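Local structure of enoyl-CoA hydratase (Mycobacterium avium, 3OC7) at residues A[24-29]-A[59-64]; A[113-118]-A[133-138]; A[118-123]-A[138-143]. The protein probably catalyses the hydration of trans-2-enoyl-CoA thioesters in fatty acid metabolism, as a member of the crotonase family. One frame throughout, in Å; residues are numbered along the deposited sequence.

Contact 1. Residues A[24-29]-A[59-64]; sequences LTLNSP and VVLAHT
Strands 21-26 and 58-63 are the two parallel strands of a beta-alpha-beta unit, and Leu-24, Thr-25 and Leu-26 of the first pair with Leu-61, Ala-62 and His-63 of the second. The backbone bonds alternate: Leu-24 N donates to Val-60 O (2.9 Å), Ala-62 N to Leu-24 O, Leu-26 N to Ala-62 O, and Thr-64 N to Leu-26 O (3.0 Å), each with an N-H angle above 160°. The leucines share one face. Leu-24 CD1 lies obliquely against Val-59 CG1 (4.1 Å), while Leu-61 CD1 touches both Leu-24 CB and Leu-26 CD2 (4.3 Å from the latter). Branched aliphatic chains suit this face because helix 37-52, the connection between the strands, packs on it through Leu-39 and Leu-47. On the Thr-25/Ala-62 face Ala-62 CB lies 4.1 Å from Thr-25 OG1. Thr-25 CG2, set anti to the backbone N, points along the sheet to meet Thr-64 CG2 at 3.9 Å. Beyond the strand ends a polar pair continues the contact: Thr-64 OG1 donates to Asn-27 OD1 (2.9 Å), 21° out of the amide's carbonyl plane. Asn-27 CG is also anti to its N (chi1 -170°), which swings the amide across to the threonine; its ND2 bonds to Asp-6 O, so both ends of the amide are held. His-63 turns its ring away from the first strand. Its ND1 donates to Thr-64 O (3.1 Å) and its NE2 takes the N-H of Asp-116, which holds the ring's rotation and is consistent with a proton on ND1 and none on NE2.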
loop_
_atom_site.group_PDB
_atom_site.type_symbol
_atom_site.label_atom_id
_atom_site.label_comp_id
_atom_site.label_asym_id
_atom_site.label_seq_id
_atom_site.Cartn_x
_atom_site.Cartn_y
_atom_site.Cartn_z
ATOM N N LEU A 24 -19.029 21.053 10.209
ATOM C CA LEU A 24 -19.955 21.105 9.064
ATOM C C LEU A 24 -20.851 19.868 9.088
ATOM O O LEU A 24 -20.351 18.737 8.922
ATOM C CB LEU A 24 -19.178 21.170 7.726
ATOM C CG LEU A 24 -18.145 22.286 7.513
ATOM C CD1 LEU A 24 -17.420 22.178 6.179
ATOM C CD2 LEU A 24 -18.753 23.694 7.657
ATOM N N THR A 25 -22.157 20.050 9.309
ATOM C CA THR A 25 -23.079 18.906 9.445
ATOM C C THR A 25 -24.011 18.764 8.238
ATOM O O THR A 25 -24.820 19.666 7.952
ATOM C CB THR A 25 -23.965 19.000 10.751
ATOM O OG1 THR A 25 -23.124 19.239 11.894
ATOM C CG2 THR A 25 -24.842 17.723 10.980
ATOM N N LEU A 26 -23.924 17.623 7.550
ATOM C CA LEU A 26 -24.890 17.277 6.480
ATOM C C LEU A 26 -26.289 17.067 7.102
ATOM O O LEU A 26 -26.447 16.225 7.992
ATOM C CB LEU A 26 -24.445 16.024 5.694
ATOM C CG LEU A 26 -23.031 15.969 5.094
ATOM C CD1 LEU A 26 -22.708 14.586 4.546
ATOM C CD2 LEU A 26 -22.854 17.015 4.013
ATOM N N ASN A 27 -27.285 17.832 6.640
ATOM C CA ASN A 27 -28.641 17.872 7.267
ATOM C C ASN A 27 -29.774 17.992 6.221
ATOM O O ASN A 27 -30.499 19.010 6.161
ATOM C CB ASN A 27 -28.705 19.011 8.310
ATOM C CG ASN A 27 -29.974 18.975 9.175
ATOM O OD1 ASN A 27 -30.528 17.909 9.497
ATOM N ND2 ASN A 27 -30.420 20.161 9.589
ATOM N N SER A 28 -29.886 16.956 5.391
ATOM C CA SER A 28 -30.853 16.884 4.287
ATOM C C SER A 28 -31.669 15.569 4.439
ATOM O O SER A 28 -31.556 14.668 3.614
ATOM C CB SER A 28 -30.101 16.973 2.926
ATOM O OG SER A 28 -30.965 16.944 1.795
ATOM N N PRO A 29 -32.501 15.454 5.512
ATOM C CA PRO A 29 -33.191 14.177 5.788
ATOM C C PRO A 29 -34.170 13.654 4.715
ATOM O O PRO A 29 -34.316 12.422 4.576
ATOM C CB PRO A 29 -33.927 14.448 7.109
ATOM C CG PRO A 29 -34.053 15.933 7.194
ATOM C CD PRO A 29 -32.800 16.469 6.540
ATOM N N VAL A 59 -11.248 20.922 10.768
ATOM C CA VAL A 59 -12.691 20.752 10.453
ATOM C C VAL A 59 -13.210 19.337 10.729
ATOM O O VAL A 59 -12.509 18.358 10.412
ATOM C CB VAL A 59 -12.934 21.029 8.930
ATOM C CG1 VAL A 59 -14.385 20.700 8.490
ATOM C CG2 VAL A 59 -12.595 22.467 8.577
ATOM N N VAL A 60 -14.420 19.209 11.303
ATOM C CA VAL A 60 -15.141 17.917 11.394
ATOM C C VAL A 60 -16.323 17.894 10.411
ATOM O O VAL A 60 -17.147 18.829 10.417
ATOM C CB VAL A 60 -15.644 17.626 12.848
ATOM C CG1 VAL A 60 -16.510 16.329 12.910
ATOM C CG2 VAL A 60 -14.466 17.585 13.844
ATOM N N LEU A 61 -16.391 16.859 9.557
ATOM C CA LEU A 61 -17.524 16.643 8.646
ATOM C C LEU A 61 -18.452 15.573 9.261
ATOM O O LEU A 61 -18.109 14.372 9.249
ATOM C CB LEU A 61 -17.031 16.222 7.246
ATOM C CG LEU A 61 -18.053 15.956 6.122
ATOM C CD1 LEU A 61 -18.962 17.173 5.806
ATOM C CD2 LEU A 61 -17.361 15.446 4.829
ATOM N N ALA A 62 -19.621 16.008 9.771
ATOM C CA ALA A 62 -20.591 15.189 10.526
ATOM C C ALA A 62 -21.926 15.041 9.761
ATOM O O ALA A 62 -22.070 15.588 8.653
ATOM C CB ALA A 62 -20.812 15.810 11.920
ATOM N N HIS A 63 -22.885 14.288 10.328
ATOM C CA HIS A 63 -24.223 14.102 9.695
ATOM C C HIS A 63 -25.340 13.931 10.733
ATOM O O HIS A 63 -25.074 13.498 11.871
ATOM C CB HIS A 63 -24.243 12.917 8.693
ATOM C CG HIS A 63 -24.144 11.561 9.339
ATOM N ND1 HIS A 63 -25.234 10.736 9.541
ATOM C CD2 HIS A 63 -23.068 10.876 9.804
ATOM C CE1 HIS A 63 -24.835 9.611 10.112
ATOM N NE2 HIS A 63 -23.525 9.674 10.292
ATOM N N THR A 64 -26.565 14.305 10.334
ATOM C CA THR A 64 -27.791 13.890 11.044
ATOM C C THR A 64 -28.353 12.629 10.375
ATOM O O THR A 64 -27.956 12.272 9.257
ATOM C CB THR A 64 -28.883 15.016 11.084
ATOM O OG1 THR A 64 -29.315 15.332 9.757
ATOM C CG2 THR A 64 -28.378 16.273 11.790
#

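Contact 2. Residues A[113-118]-A[133-138]; sequences AAIDGH and AVAGPR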
loop_
_atom_site.group_PDB
_atom_site.type_symbol
_atom_site.label_atom_id
_atom_site.label_comp_id
_atom_site.label_asym_id
_atom_site.label_seq_id
_atom_site.Cartn_x
_atom_site.Cartn_y
_atom_site.Cartn_z
ATOM N N ALA A 113 -13.720 13.013 9.021
ATOM C CA ALA A 113 -15.117 12.522 8.908
ATOM C C ALA A 113 -15.580 11.802 10.186
ATOM O O ALA A 113 -14.844 10.971 10.766
ATOM C CB ALA A 113 -15.272 11.593 7.682
ATOM N N ALA A 114 -16.810 12.113 10.601
ATOM C CA ALA A 114 -17.467 11.464 11.755
ATOM C C ALA A 114 -18.722 10.705 11.269
ATOM O O ALA A 114 -19.780 11.320 11.050
ATOM C CB ALA A 114 -17.812 12.511 12.860
ATOM N N ILE A 115 -18.576 9.383 11.078
ATOM C CA ILE A 115 -19.583 8.522 10.425
ATOM C C ILE A 115 -20.280 7.623 11.469
ATOM O O ILE A 115 -19.606 6.926 12.209
ATOM C CB ILE A 115 -18.904 7.601 9.333
ATOM C CG1 ILE A 115 -18.088 8.423 8.301
ATOM C CG2 ILE A 115 -19.910 6.653 8.658
ATOM C CD1 ILE A 115 -16.905 7.636 7.640
ATOM N N ASP A 116 -21.627 7.629 11.516
ATOM C CA ASP A 116 -22.372 6.570 12.279
ATOM C C ASP A 116 -23.677 6.199 11.546
ATOM O O ASP A 116 -24.805 6.460 12.032
ATOM C CB ASP A 116 -22.618 6.960 13.759
ATOM C CG ASP A 116 -22.899 5.751 14.657
ATOM O OD1 ASP A 116 -22.521 4.603 14.304
ATOM O OD2 ASP A 116 -23.525 5.947 15.734
ATOM N N GLY A 117 -23.524 5.590 10.374
ATOM C CA GLY A 117 -24.654 5.297 9.473
ATOM C C GLY A 117 -24.200 4.721 8.139
ATOM O O GLY A 117 -23.004 4.451 7.953
ATOM N N HIS A 118 -25.141 4.553 7.207
ATOM C CA HIS A 118 -24.879 3.910 5.916
ATOM C C HIS A 118 -24.111 4.820 4.937
ATOM O O HIS A 118 -24.341 6.044 4.882
ATOM C CB HIS A 118 -26.195 3.397 5.289
ATOM C CG HIS A 118 -27.019 2.548 6.219
ATOM N ND1 HIS A 118 -26.579 1.340 6.723
ATOM C CD2 HIS A 118 -28.268 2.731 6.719
ATOM C CE1 HIS A 118 -27.518 0.823 7.501
ATOM N NE2 HIS A 118 -28.548 1.649 7.517
ATOM N N ALA A 133 -10.670 9.519 9.074
ATOM C CA ALA A 133 -12.092 9.109 9.131
ATOM C C ALA A 133 -12.334 8.097 10.271
ATOM O O ALA A 133 -11.581 7.109 10.417
ATOM C CB ALA A 133 -12.558 8.529 7.789
ATOM N N VAL A 134 -13.377 8.353 11.068
ATOM C CA VAL A 134 -13.792 7.482 12.199
ATOM C C VAL A 134 -15.244 7.006 12.004
ATOM O O VAL A 134 -16.107 7.818 11.648
ATOM C CB VAL A 134 -13.644 8.231 13.586
ATOM C CG1 VAL A 134 -13.840 7.291 14.803
ATOM C CG2 VAL A 134 -12.295 8.958 13.665
ATOM N N ALA A 135 -15.501 5.708 12.219
ATOM C CA ALA A 135 -16.877 5.176 12.098
ATOM C C ALA A 135 -17.357 4.358 13.308
ATOM O O ALA A 135 -16.604 3.527 13.859
ATOM C CB ALA A 135 -17.032 4.335 10.828
ATOM N N GLY A 136 -18.615 4.596 13.694
ATOM C CA GLY A 136 -19.243 3.941 14.857
ATOM C C GLY A 136 -20.076 2.702 14.516
ATOM O O GLY A 136 -20.124 2.284 13.337
ATOM N N PRO A 137 -20.755 2.105 15.539
ATOM C CA PRO A 137 -21.378 0.764 15.420
ATOM C C PRO A 137 -22.633 0.630 14.531
ATOM O O PRO A 137 -23.029 -0.502 14.231
ATOM C CB PRO A 137 -21.681 0.373 16.887
ATOM C CG PRO A 137 -21.866 1.693 17.586
ATOM C CD PRO A 137 -20.919 2.670 16.892
ATOM N N ARG A 138 -23.245 1.738 14.113
ATOM C CA ARG A 138 -24.361 1.693 13.156
ATOM C C ARG A 138 -23.923 1.691 11.689
ATOM O O ARG A 138 -24.770 1.572 10.793
ATOM C CB ARG A 138 -25.312 2.879 13.368
ATOM C CG ARG A 138 -25.874 3.022 14.778
ATOM C CD ARG A 138 -27.037 3.992 14.809
ATOM N NE ARG A 138 -26.744 5.250 14.129
ATOM C CZ ARG A 138 -27.597 6.265 14.009
ATOM N NH1 ARG A 138 -28.819 6.189 14.547
ATOM N NH2 ARG A 138 -27.232 7.360 13.344
#
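Ala-113 and Ala-133 face each other across parallel strands with their CB atoms 4.1 Å apart, and Ile-115 and Ala-135 repeat the pairing at the same spacing between CB atoms. This is the compact end. Methyl side chains keep the Ala-113/Ala-133 face of the sheet low, and the sheet bonds are regular: Val-134 N to Ala-113 O, Ile-115 N to Val-134 O, and Gly-136 N to Ile-115 O (2.9 Å). Ile-115, the larger residue here, also brings CD1 over Ala-133 CB.

Where the strands end, the contact turns polar and runs toward solvent. Asp-116 CG stands anti to the backbone N (chi1 -159°), sending the carboxylate across to segment 133-138. There OD1 takes the N-H of Arg-138 (3.0 Å) on its syn side and comes within 3.1 Å of Gly-136 C, a closeness that fits a residue without a side chain. Arg-138, bent at its third torsion, curls back so that NH2 (2.9 Å) and NE (3.1 Å) both donate to Asp-116 O, which lies near the guanidinium plane. Asp-116 OD2 adds only a long salt bridge to Arg-138 NE (3.7 Å), well out of that plane.

Strands 111-115 and 132-135 are neighbours in the crotonase core sheet, between 58-63 and the short outermost strand 191-192: helix 196-208 covers Ala-114 and Val-134 on one face, and Ile-115, on the other, packs against Phe-68 of strand 67-69.

Contact 3. Residues A[118-123]-A[138-143]; sequences HVRAGG and RSSFAL
Arg-120 lays one face of its guanidinium over the methyl group of Ala-142, whose CB is 3.9 Å from NE and offset toward the rim of the group. A bend at the second torsion (chi2 -73°) folds the arginine back along the strand, so that its end reaches Ser-140 two places earlier on the partner. There NH1 (3.0 Å) and NH2 (3.1 Å) grip Ser-140 OG end-on, with the oxygen only 1° out of the guanidinium plane. NH1 also donates to Val-119 O (163°), and more weakly to Ser-140 O. His-118 meets the same hydroxyl at its ring edge, ND1 to Ser-140 OG 2.8 Å. Serine is apt here: it offers a short, slim hydroxyl between an imidazole and a guanidinium.

The strands run parallel, and Val-119 N donates to Ser-140 O (2.9 Å). On the opposite face Val-119 CB rests against Phe-141 CD2 (3.8 Å), a branched aliphatic chain beside a flat ring, with Phe-124 of helix 123-129 closing over both. From Arg-120 and Ala-142 onward the strands part, and a water bridges Ala-121 N and Ala-142 O. A type II' turn, closed by Gly-123 N to Arg-120 O, leads into helix 123-129; in crotonases the glycine-rich turn at this place supplies an oxyanion-hole N-H, so this one is probably part of the thioester site.

Three side-chain nitrogens thus converge on one hydroxyl, and the two bonds from the cationic guanidinium would tend to polarise Ser-140 OG and hold it in a single rotamer.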
loop_
_atom_site.group_PDB
_atom_site.type_symbol
_atom_site.label_atom_id
_atom_site.label_comp_id
_atom_site.label_asym_id
_atom_site.label_seq_id
_atom_site.Cartn_x
_atom_site.Cartn_y
_atom_site.Cartn_z
ATOM N N HIS A 118 -25.141 4.553 7.207
ATOM C CA HIS A 118 -24.879 3.910 5.916
ATOM C C HIS A 118 -24.111 4.820 4.937
ATOM O O HIS A 118 -24.341 6.044 4.882
ATOM C CB HIS A 118 -26.195 3.397 5.289
ATOM C CG HIS A 118 -27.019 2.548 6.219
ATOM N ND1 HIS A 118 -26.579 1.340 6.723
ATOM C CD2 HIS A 118 -28.268 2.731 6.719
ATOM C CE1 HIS A 118 -27.518 0.823 7.501
ATOM N NE2 HIS A 118 -28.548 1.649 7.517
ATOM N N VAL A 119 -23.175 4.208 4.198
ATOM C CA VAL A 119 -22.389 4.869 3.140
ATOM C C VAL A 119 -22.546 4.091 1.798
ATOM O O VAL A 119 -22.260 2.884 1.738
ATOM C CB VAL A 119 -20.879 4.943 3.527
ATOM C CG1 VAL A 119 -19.997 5.559 2.383
ATOM C CG2 VAL A 119 -20.672 5.687 4.861
ATOM N N ARG A 120 -23.019 4.773 0.750
ATOM C CA ARG A 120 -23.180 4.153 -0.590
ATOM C C ARG A 120 -22.749 5.138 -1.705
ATOM O O ARG A 120 -22.800 6.357 -1.525
ATOM C CB ARG A 120 -24.633 3.689 -0.852
ATOM C CG ARG A 120 -25.276 2.720 0.152
ATOM C CD ARG A 120 -24.698 1.294 0.049
ATOM N NE ARG A 120 -25.389 0.338 0.915
ATOM C CZ ARG A 120 -25.141 0.165 2.213
ATOM N NH1 ARG A 120 -24.207 0.886 2.828
ATOM N NH2 ARG A 120 -25.845 -0.722 2.906
ATOM N N ALA A 121 -22.353 4.587 -2.867
ATOM C CA ALA A 121 -22.078 5.358 -4.105
ATOM C C ALA A 121 -21.160 6.577 -3.905
ATOM O O ALA A 121 -20.084 6.428 -3.321
ATOM C CB ALA A 121 -23.397 5.742 -4.835
ATOM N N GLY A 122 -21.572 7.766 -4.355
ATOM C CA GLY A 122 -20.793 8.990 -4.194
ATOM C C GLY A 122 -20.355 9.301 -2.767
ATOM O O GLY A 122 -19.378 10.013 -2.562
ATOM N N GLY A 123 -21.119 8.826 -1.776
ATOM C CA GLY A 123 -20.701 8.961 -0.370
ATOM C C GLY A 123 -19.290 8.453 -0.072
ATOM O O GLY A 123 -18.583 9.040 0.754
ATOM N N ARG A 138 -23.245 1.738 14.113
ATOM C CA ARG A 138 -24.361 1.693 13.156
ATOM C C ARG A 138 -23.923 1.691 11.689
ATOM O O ARG A 138 -24.770 1.572 10.793
ATOM C CB ARG A 138 -25.312 2.879 13.368
ATOM C CG ARG A 138 -25.874 3.022 14.778
ATOM C CD ARG A 138 -27.037 3.992 14.809
ATOM N NE ARG A 138 -26.744 5.250 14.129
ATOM C CZ ARG A 138 -27.597 6.265 14.009
ATOM N NH1 ARG A 138 -28.819 6.189 14.547
ATOM N NH2 ARG A 138 -27.232 7.360 13.344
ATOM N N SER A 139 -22.624 1.813 11.436
ATOM C CA SER A 139 -22.117 2.043 10.071
ATOM C C SER A 139 -22.191 0.797 9.167
ATOM O O SER A 139 -22.007 -0.337 9.636
ATOM C CB SER A 139 -20.669 2.571 10.125
ATOM O OG SER A 139 -20.557 3.745 10.931
ATOM N N SER A 140 -22.461 1.007 7.874
ATOM C CA SER A 140 -22.324 -0.064 6.851
ATOM C C SER A 140 -21.805 0.511 5.521
ATOM O O SER A 140 -22.022 1.710 5.243
ATOM C CB SER A 140 -23.644 -0.842 6.619
ATOM O OG SER A 140 -24.482 -0.205 5.662
ATOM N N PHE A 141 -21.156 -0.343 4.699
ATOM C CA PHE A 141 -20.515 0.043 3.430
ATOM C C PHE A 141 -20.780 -1.038 2.342
ATOM O O PHE A 141 -20.641 -2.245 2.625
ATOM C CB PHE A 141 -18.983 0.173 3.638
ATOM C CG PHE A 141 -18.568 1.061 4.819
ATOM C CD1 PHE A 141 -18.502 0.551 6.128
ATOM C CD2 PHE A 141 -18.240 2.408 4.618
ATOM C CE1 PHE A 141 -18.132 1.374 7.209
ATOM C CE2 PHE A 141 -17.853 3.232 5.690
ATOM C CZ PHE A 141 -17.810 2.731 6.975
ATOM N N ALA A 142 -21.163 -0.638 1.114
ATOM C CA ALA A 142 -21.321 -1.579 -0.035
ATOM C C ALA A 142 -21.148 -0.882 -1.400
ATOM O O ALA A 142 -21.736 0.184 -1.623
ATOM C CB ALA A 142 -22.682 -2.306 0.029
ATOM N N LEU A 143 -20.336 -1.473 -2.281
ATOM C CA LEU A 143 -20.102 -0.962 -3.648
ATOM C C LEU A 143 -20.868 -1.844 -4.650
ATOM O O LEU A 143 -20.300 -2.788 -5.221
ATOM C CB LEU A 143 -18.588 -0.950 -3.989
ATOM C CG LEU A 143 -17.685 -0.007 -3.178
ATOM C CD1 LEU A 143 -16.283 -0.598 -2.931
ATOM C CD2 LEU A 143 -17.571 1.384 -3.814
HETATM O O HOH W 1 -22.352 1.905 -3.754
#

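Overall arrangement
From the N terminus, contact 1 closes first: it joins strand 21-26 to strand 58-63 around helix 37-52 and is complete before the other two begin. Strand 58-63 then passes the sheet on to strand 111-115, where Leu-61 and His-63 meet Ala-114 and Asp-116, so contacts 1 and 2 belong to one continuous parallel region. Contacts 2 and 3 cross along the chain and share His-118 and Arg-138. Each closes a loop that contains helix 123-129. Each strand of contact 2 is followed, after a short loop, by one of contact 3, carrying the pairing from the core sheet into the smaller sheet of strands 67-69, 118-120 and 140-142.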